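Local structure of elongin-C (5ZB2) at residues B[65-70]-B[82-87]; B[51-56]-B[95-100]. The protein serves as the adaptor of a cullin-3 E3 ubiquitin ligase complex that polyubiquitylates monoubiquitylated RNA polymerase II for proteolysis. All coordinates share one frame; numbering follows the deposited sequence.

In the fold
Elongin-C has a BTB/POZ fold of the Skp1 family. From the N terminus the chain lays down strands 19-23 and 29-33, short helix 34-37 and strand 47-49. Residues 51-56 then lead into helix 55-71, and here the first half of contact 2 is placed. Near the far end of that helix, residues 65-70 meet the returning loop 82-87 and close contact 1, across the unmodelled residues 73-80. The chain runs on into helix 91-101, whose residues 95-100 complete contact 2. The loop of contact 1 thus lies within the larger loop of contact 2. Contact 2 ties the loop before helix 55-71 to helix 91-101, and contact 1 ties the C-terminal part of helix 55-71 to loop 82-87.

Contact 1. Residues B[65-70]-B[82-87]; sequences LNYNLK and PEFEIP
Tyr67 and Phe84 both hold CG anti to the backbone N, with chi1 165° and -176°, which carries the Tyr67 ring out to the loop and lays Phe84 over it. The Tyr67 side chain leaves helix 55-71 and reaches the loop with its far end. There Tyr67 OH gives a hydrogen bond of 2.6 Å to the backbone O of Pro82. This oxygen lies at the edge of the ring, in its plane, and the hydroxyl meets the carbonyl only slightly tilted from the carbonyl plane. One face of the same ring receives Phe84. Phe84 CB sits over it, 4.1 Å from the Tyr67 ring centroid, as a CH-pi contact. Phe84 CD1 comes to 3.8 Å from Tyr67 CG, nearer the helix. The two rings meet obliquely, with planes at 54°. The Phe84 ring also meets Tyr64 edge-to-face. The chain of RAD7 adds Val5 against Tyr67 and Leu11 against Phe84. The contact joins the helix to a loop without regular structure. Its chemistry is one short neutral hydrogen bond beside an aromatic cluster, which implies that the hydroxyl holds the loop backbone in place while the ring face receives Phe84.

Contact 2. Residues B[51-56]-B[95-100]; sequences KQFDSH and LLAADY
The backbone O of Phe53 accepts a hydrogen bond from Ser24 OG, and backbone bonding to Lys25 also holds this residue. The main chain is thus fixed while the side chain turns toward Ala97 of helix 91-101. With chi1 at -73°, CG stands opposite the carbonyl carbon, and the ring reaches the helix with its far end. Ala97 CB lies over one face, 4.0 Å from the Phe53 ring centroid, and makes a CH-pi contact. It is offset toward the rim. Phe53 CZ is only 3.5 Å from Ala97 CA and 3.7 Å from Ala97 CB. The same CZ of Phe53 comes to 4.2 Å from Leu96 C. The small alanine lets the ring lie close to the helix backbone. Were Phe53 replaced by an alanine, Ala97 would probably lose its aromatic cover and a gap would open between loop and helix. Next to Phe53, Asp54 stands at the N-cap of helix 55-71 but makes no capping bond with its side chain. A weak bond of 3.4 Å runs from His56 NE2 to Asp54 OD2. Asp99 forms a salt bridge with Lys59 of a RAD7 chain. Phe53 also touches Leu58 of helix 55-71 and Glu93 of helix 91-101. It meets both helices from the loop that follows strand 47-49.

Contact 1. Residues B[65-70]-B[82-87]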
# COMPACT_ATOMS: atom_id res chain seq x y z
N LEU B 65 -20.37 22.23 -28.98
CA LEU B 65 -21.17 21.68 -30.07
C LEU B 65 -20.80 22.33 -31.40
O LEU B 65 -20.50 21.63 -32.38
CB LEU B 65 -22.66 21.87 -29.77
CG LEU B 65 -23.22 21.07 -28.60
CD1 LEU B 65 -24.66 21.46 -28.33
CD2 LEU B 65 -23.12 19.57 -28.86
N ASN B 66 -20.82 23.66 -31.45
CA ASN B 66 -20.36 24.35 -32.65
C ASN B 66 -18.93 23.96 -32.98
O ASN B 66 -18.61 23.64 -34.14
CB ASN B 66 -20.48 25.86 -32.45
CG ASN B 66 -21.89 26.30 -32.10
OD1 ASN B 66 -22.86 25.77 -32.64
ND2 ASN B 66 -22.00 27.25 -31.19
N TYR B 67 -18.06 23.96 -31.98
CA TYR B 67 -16.68 23.53 -32.18
C TYR B 67 -16.62 22.13 -32.77
O TYR B 67 -15.75 21.83 -33.60
CB TYR B 67 -15.92 23.59 -30.86
CG TYR B 67 -14.60 22.85 -30.86
CD1 TYR B 67 -13.44 23.46 -31.32
CD2 TYR B 67 -14.52 21.55 -30.39
CE1 TYR B 67 -12.23 22.78 -31.32
CE2 TYR B 67 -13.31 20.86 -30.39
CZ TYR B 67 -12.18 21.49 -30.85
OH TYR B 67 -10.98 20.81 -30.85
N ASN B 68 -17.55 21.26 -32.37
CA ASN B 68 -17.53 19.88 -32.84
C ASN B 68 -17.93 19.80 -34.31
O ASN B 68 -17.22 19.21 -35.13
CB ASN B 68 -18.44 19.01 -31.98
CG ASN B 68 -18.35 17.54 -32.33
OD1 ASN B 68 -18.84 17.10 -33.37
ND2 ASN B 68 -17.71 16.77 -31.46
N LEU B 69 -19.08 20.38 -34.66
CA LEU B 69 -19.55 20.31 -36.04
C LEU B 69 -18.55 20.93 -37.00
O LEU B 69 -18.42 20.46 -38.14
CB LEU B 69 -20.91 21.01 -36.17
CG LEU B 69 -21.52 21.04 -37.57
CD1 LEU B 69 -21.75 19.63 -38.10
CD2 LEU B 69 -22.81 21.84 -37.58
N LYS B 70 -17.84 21.97 -36.58
CA LYS B 70 -16.88 22.63 -37.46
C LYS B 70 -15.78 21.67 -37.89
O LYS B 70 -15.57 21.44 -39.08
CB LYS B 70 -16.29 23.87 -36.76
CG LYS B 70 -17.25 25.04 -36.67
CD LYS B 70 -16.59 26.26 -36.05
CE LYS B 70 -17.56 27.44 -35.95
NZ LYS B 70 -16.92 28.65 -35.37
N PRO B 82 -7.72 23.05 -33.56
CA PRO B 82 -7.41 23.72 -32.29
C PRO B 82 -7.91 22.92 -31.10
O PRO B 82 -8.77 22.04 -31.21
CB PRO B 82 -8.15 25.06 -32.40
CG PRO B 82 -8.46 25.22 -33.83
CD PRO B 82 -8.64 23.85 -34.38
N GLU B 83 -7.36 23.24 -29.94
CA GLU B 83 -7.79 22.63 -28.69
C GLU B 83 -8.95 23.41 -28.11
O GLU B 83 -8.99 24.65 -28.18
CB GLU B 83 -6.64 22.57 -27.68
CG GLU B 83 -6.04 23.92 -27.32
CD GLU B 83 -5.10 23.84 -26.14
OE1 GLU B 83 -5.38 23.08 -25.20
OE2 GLU B 83 -4.06 24.55 -26.16
N PHE B 84 -9.91 22.69 -27.54
CA PHE B 84 -11.06 23.31 -26.88
C PHE B 84 -10.67 23.62 -25.45
O PHE B 84 -10.48 22.71 -24.63
CB PHE B 84 -12.28 22.39 -26.94
CG PHE B 84 -13.52 23.00 -26.38
CD1 PHE B 84 -14.37 23.75 -27.18
CD2 PHE B 84 -13.85 22.83 -25.04
CE1 PHE B 84 -15.52 24.31 -26.66
CE2 PHE B 84 -15.00 23.39 -24.52
CZ PHE B 84 -15.83 24.13 -25.33
N GLU B 85 -10.54 24.91 -25.13
CA GLU B 85 -10.16 25.32 -23.79
C GLU B 85 -11.29 25.04 -22.81
O GLU B 85 -12.47 25.28 -23.10
CB GLU B 85 -9.80 26.80 -23.77
CG GLU B 85 -8.60 27.15 -24.64
CD GLU B 85 -8.33 28.65 -24.68
OE1 GLU B 85 -9.20 29.42 -24.24
OE2 GLU B 85 -7.25 29.04 -25.16
N ILE B 86 -10.93 24.53 -21.63
CA ILE B 86 -11.90 24.23 -20.58
C ILE B 86 -11.42 24.87 -19.29
O ILE B 86 -10.39 24.46 -18.75
CB ILE B 86 -12.10 22.71 -20.42
CG1 ILE B 86 -12.76 22.13 -21.67
CG2 ILE B 86 -12.93 22.41 -19.17
CD1 ILE B 86 -12.91 20.62 -21.66
N PRO B 87 -12.12 25.87 -18.75
CA PRO B 87 -11.66 26.50 -17.51
C PRO B 87 -11.58 25.49 -16.37
O PRO B 87 -12.47 24.65 -16.20
CB PRO B 87 -12.71 27.58 -17.23
CG PRO B 87 -13.41 27.80 -18.53
CD PRO B 87 -13.36 26.50 -19.26

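Contact 2. Residues B[51-56]-B[95-100]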
# COMPACT_ATOMS: atom_id res chain seq x y z
N LYS B 51 -32.41 22.49 -16.28
CA LYS B 51 -32.22 22.86 -14.89
C LYS B 51 -30.98 22.17 -14.33
O LYS B 51 -30.41 21.26 -14.95
CB LYS B 51 -33.46 22.48 -14.07
CG LYS B 51 -34.74 23.14 -14.56
CD LYS B 51 -35.94 22.73 -13.71
CE LYS B 51 -37.21 23.42 -14.17
NZ LYS B 51 -38.38 23.07 -13.33
N GLN B 52 -30.56 22.62 -13.15
CA GLN B 52 -29.39 22.09 -12.44
C GLN B 52 -28.07 22.47 -13.09
O GLN B 52 -27.02 21.98 -12.67
CB GLN B 52 -29.46 20.56 -12.31
CG GLN B 52 -30.71 20.04 -11.61
CD GLN B 52 -30.82 18.53 -11.67
OE1 GLN B 52 -30.10 17.87 -12.42
NE2 GLN B 52 -31.73 17.97 -10.88
N PHE B 53 -28.08 23.32 -14.12
CA PHE B 53 -26.87 23.76 -14.78
C PHE B 53 -26.89 25.28 -14.92
O PHE B 53 -27.89 25.85 -15.36
CB PHE B 53 -26.72 23.10 -16.16
CG PHE B 53 -26.35 21.64 -16.10
CD1 PHE B 53 -25.49 21.16 -15.12
CD2 PHE B 53 -26.86 20.76 -17.03
CE1 PHE B 53 -25.16 19.83 -15.07
CE2 PHE B 53 -26.52 19.41 -16.99
CZ PHE B 53 -25.67 18.95 -16.01
N ASP B 54 -25.77 25.91 -14.57
CA ASP B 54 -25.67 27.36 -14.58
C ASP B 54 -25.47 27.88 -16.01
O ASP B 54 -25.27 27.12 -16.96
CB ASP B 54 -24.52 27.82 -13.69
CG ASP B 54 -24.68 27.38 -12.25
OD1 ASP B 54 -25.84 27.25 -11.79
OD2 ASP B 54 -23.66 27.15 -11.57
N SER B 55 -25.52 29.20 -16.14
CA SER B 55 -25.44 29.83 -17.45
C SER B 55 -24.06 29.65 -18.07
O SER B 55 -23.95 29.44 -19.29
CB SER B 55 -25.79 31.31 -17.33
OG SER B 55 -27.09 31.48 -16.79
N HIS B 56 -23.01 29.74 -17.26
CA HIS B 56 -21.65 29.60 -17.79
C HIS B 56 -21.39 28.20 -18.32
O HIS B 56 -20.56 28.02 -19.22
CB HIS B 56 -20.63 29.97 -16.72
CG HIS B 56 -20.70 29.12 -15.49
ND1 HIS B 56 -19.86 28.04 -15.29
CD2 HIS B 56 -21.51 29.17 -14.41
CE1 HIS B 56 -20.15 27.48 -14.13
NE2 HIS B 56 -21.14 28.14 -13.58
N LEU B 95 -18.02 18.27 -16.88
CA LEU B 95 -17.99 16.83 -17.15
C LEU B 95 -19.38 16.23 -16.97
O LEU B 95 -19.84 15.45 -17.81
CB LEU B 95 -16.98 16.13 -16.24
CG LEU B 95 -17.01 14.60 -16.26
CD1 LEU B 95 -16.83 14.06 -17.67
CD2 LEU B 95 -15.93 14.05 -15.34
N LEU B 96 -20.06 16.59 -15.88
CA LEU B 96 -21.40 16.06 -15.63
C LEU B 96 -22.37 16.47 -16.74
O LEU B 96 -23.23 15.67 -17.14
CB LEU B 96 -21.91 16.54 -14.27
CG LEU B 96 -21.06 16.16 -13.06
CD1 LEU B 96 -21.72 16.67 -11.77
CD2 LEU B 96 -20.85 14.65 -12.99
N ALA B 97 -22.25 17.70 -17.24
CA ALA B 97 -23.13 18.14 -18.31
C ALA B 97 -22.84 17.39 -19.61
O ALA B 97 -23.77 17.00 -20.33
CB ALA B 97 -22.99 19.64 -18.53
N ALA B 98 -21.56 17.17 -19.92
CA ALA B 98 -21.21 16.42 -21.11
C ALA B 98 -21.73 14.99 -21.03
O ALA B 98 -22.16 14.41 -22.03
CB ALA B 98 -19.70 16.42 -21.32
N ASP B 99 -21.70 14.40 -19.83
CA ASP B 99 -22.20 13.04 -19.65
C ASP B 99 -23.70 12.98 -19.91
O ASP B 99 -24.17 12.16 -20.70
CB ASP B 99 -21.88 12.56 -18.24
CG ASP B 99 -22.32 11.13 -18.00
OD1 ASP B 99 -22.43 10.37 -18.99
OD2 ASP B 99 -22.55 10.76 -16.83
N TYR B 100 -24.46 13.86 -19.25
CA TYR B 100 -25.90 13.89 -19.47
C TYR B 100 -26.23 14.11 -20.94
O TYR B 100 -27.14 13.48 -21.49
CB TYR B 100 -26.54 14.97 -18.60
CG TYR B 100 -28.04 15.06 -18.76
CD1 TYR B 100 -28.87 14.12 -18.16
CD2 TYR B 100 -28.63 16.07 -19.51
CE1 TYR B 100 -30.24 14.19 -18.30
CE2 TYR B 100 -30.00 16.15 -19.65
CZ TYR B 100 -30.80 15.20 -19.04
OH TYR B 100 -32.17 15.28 -19.18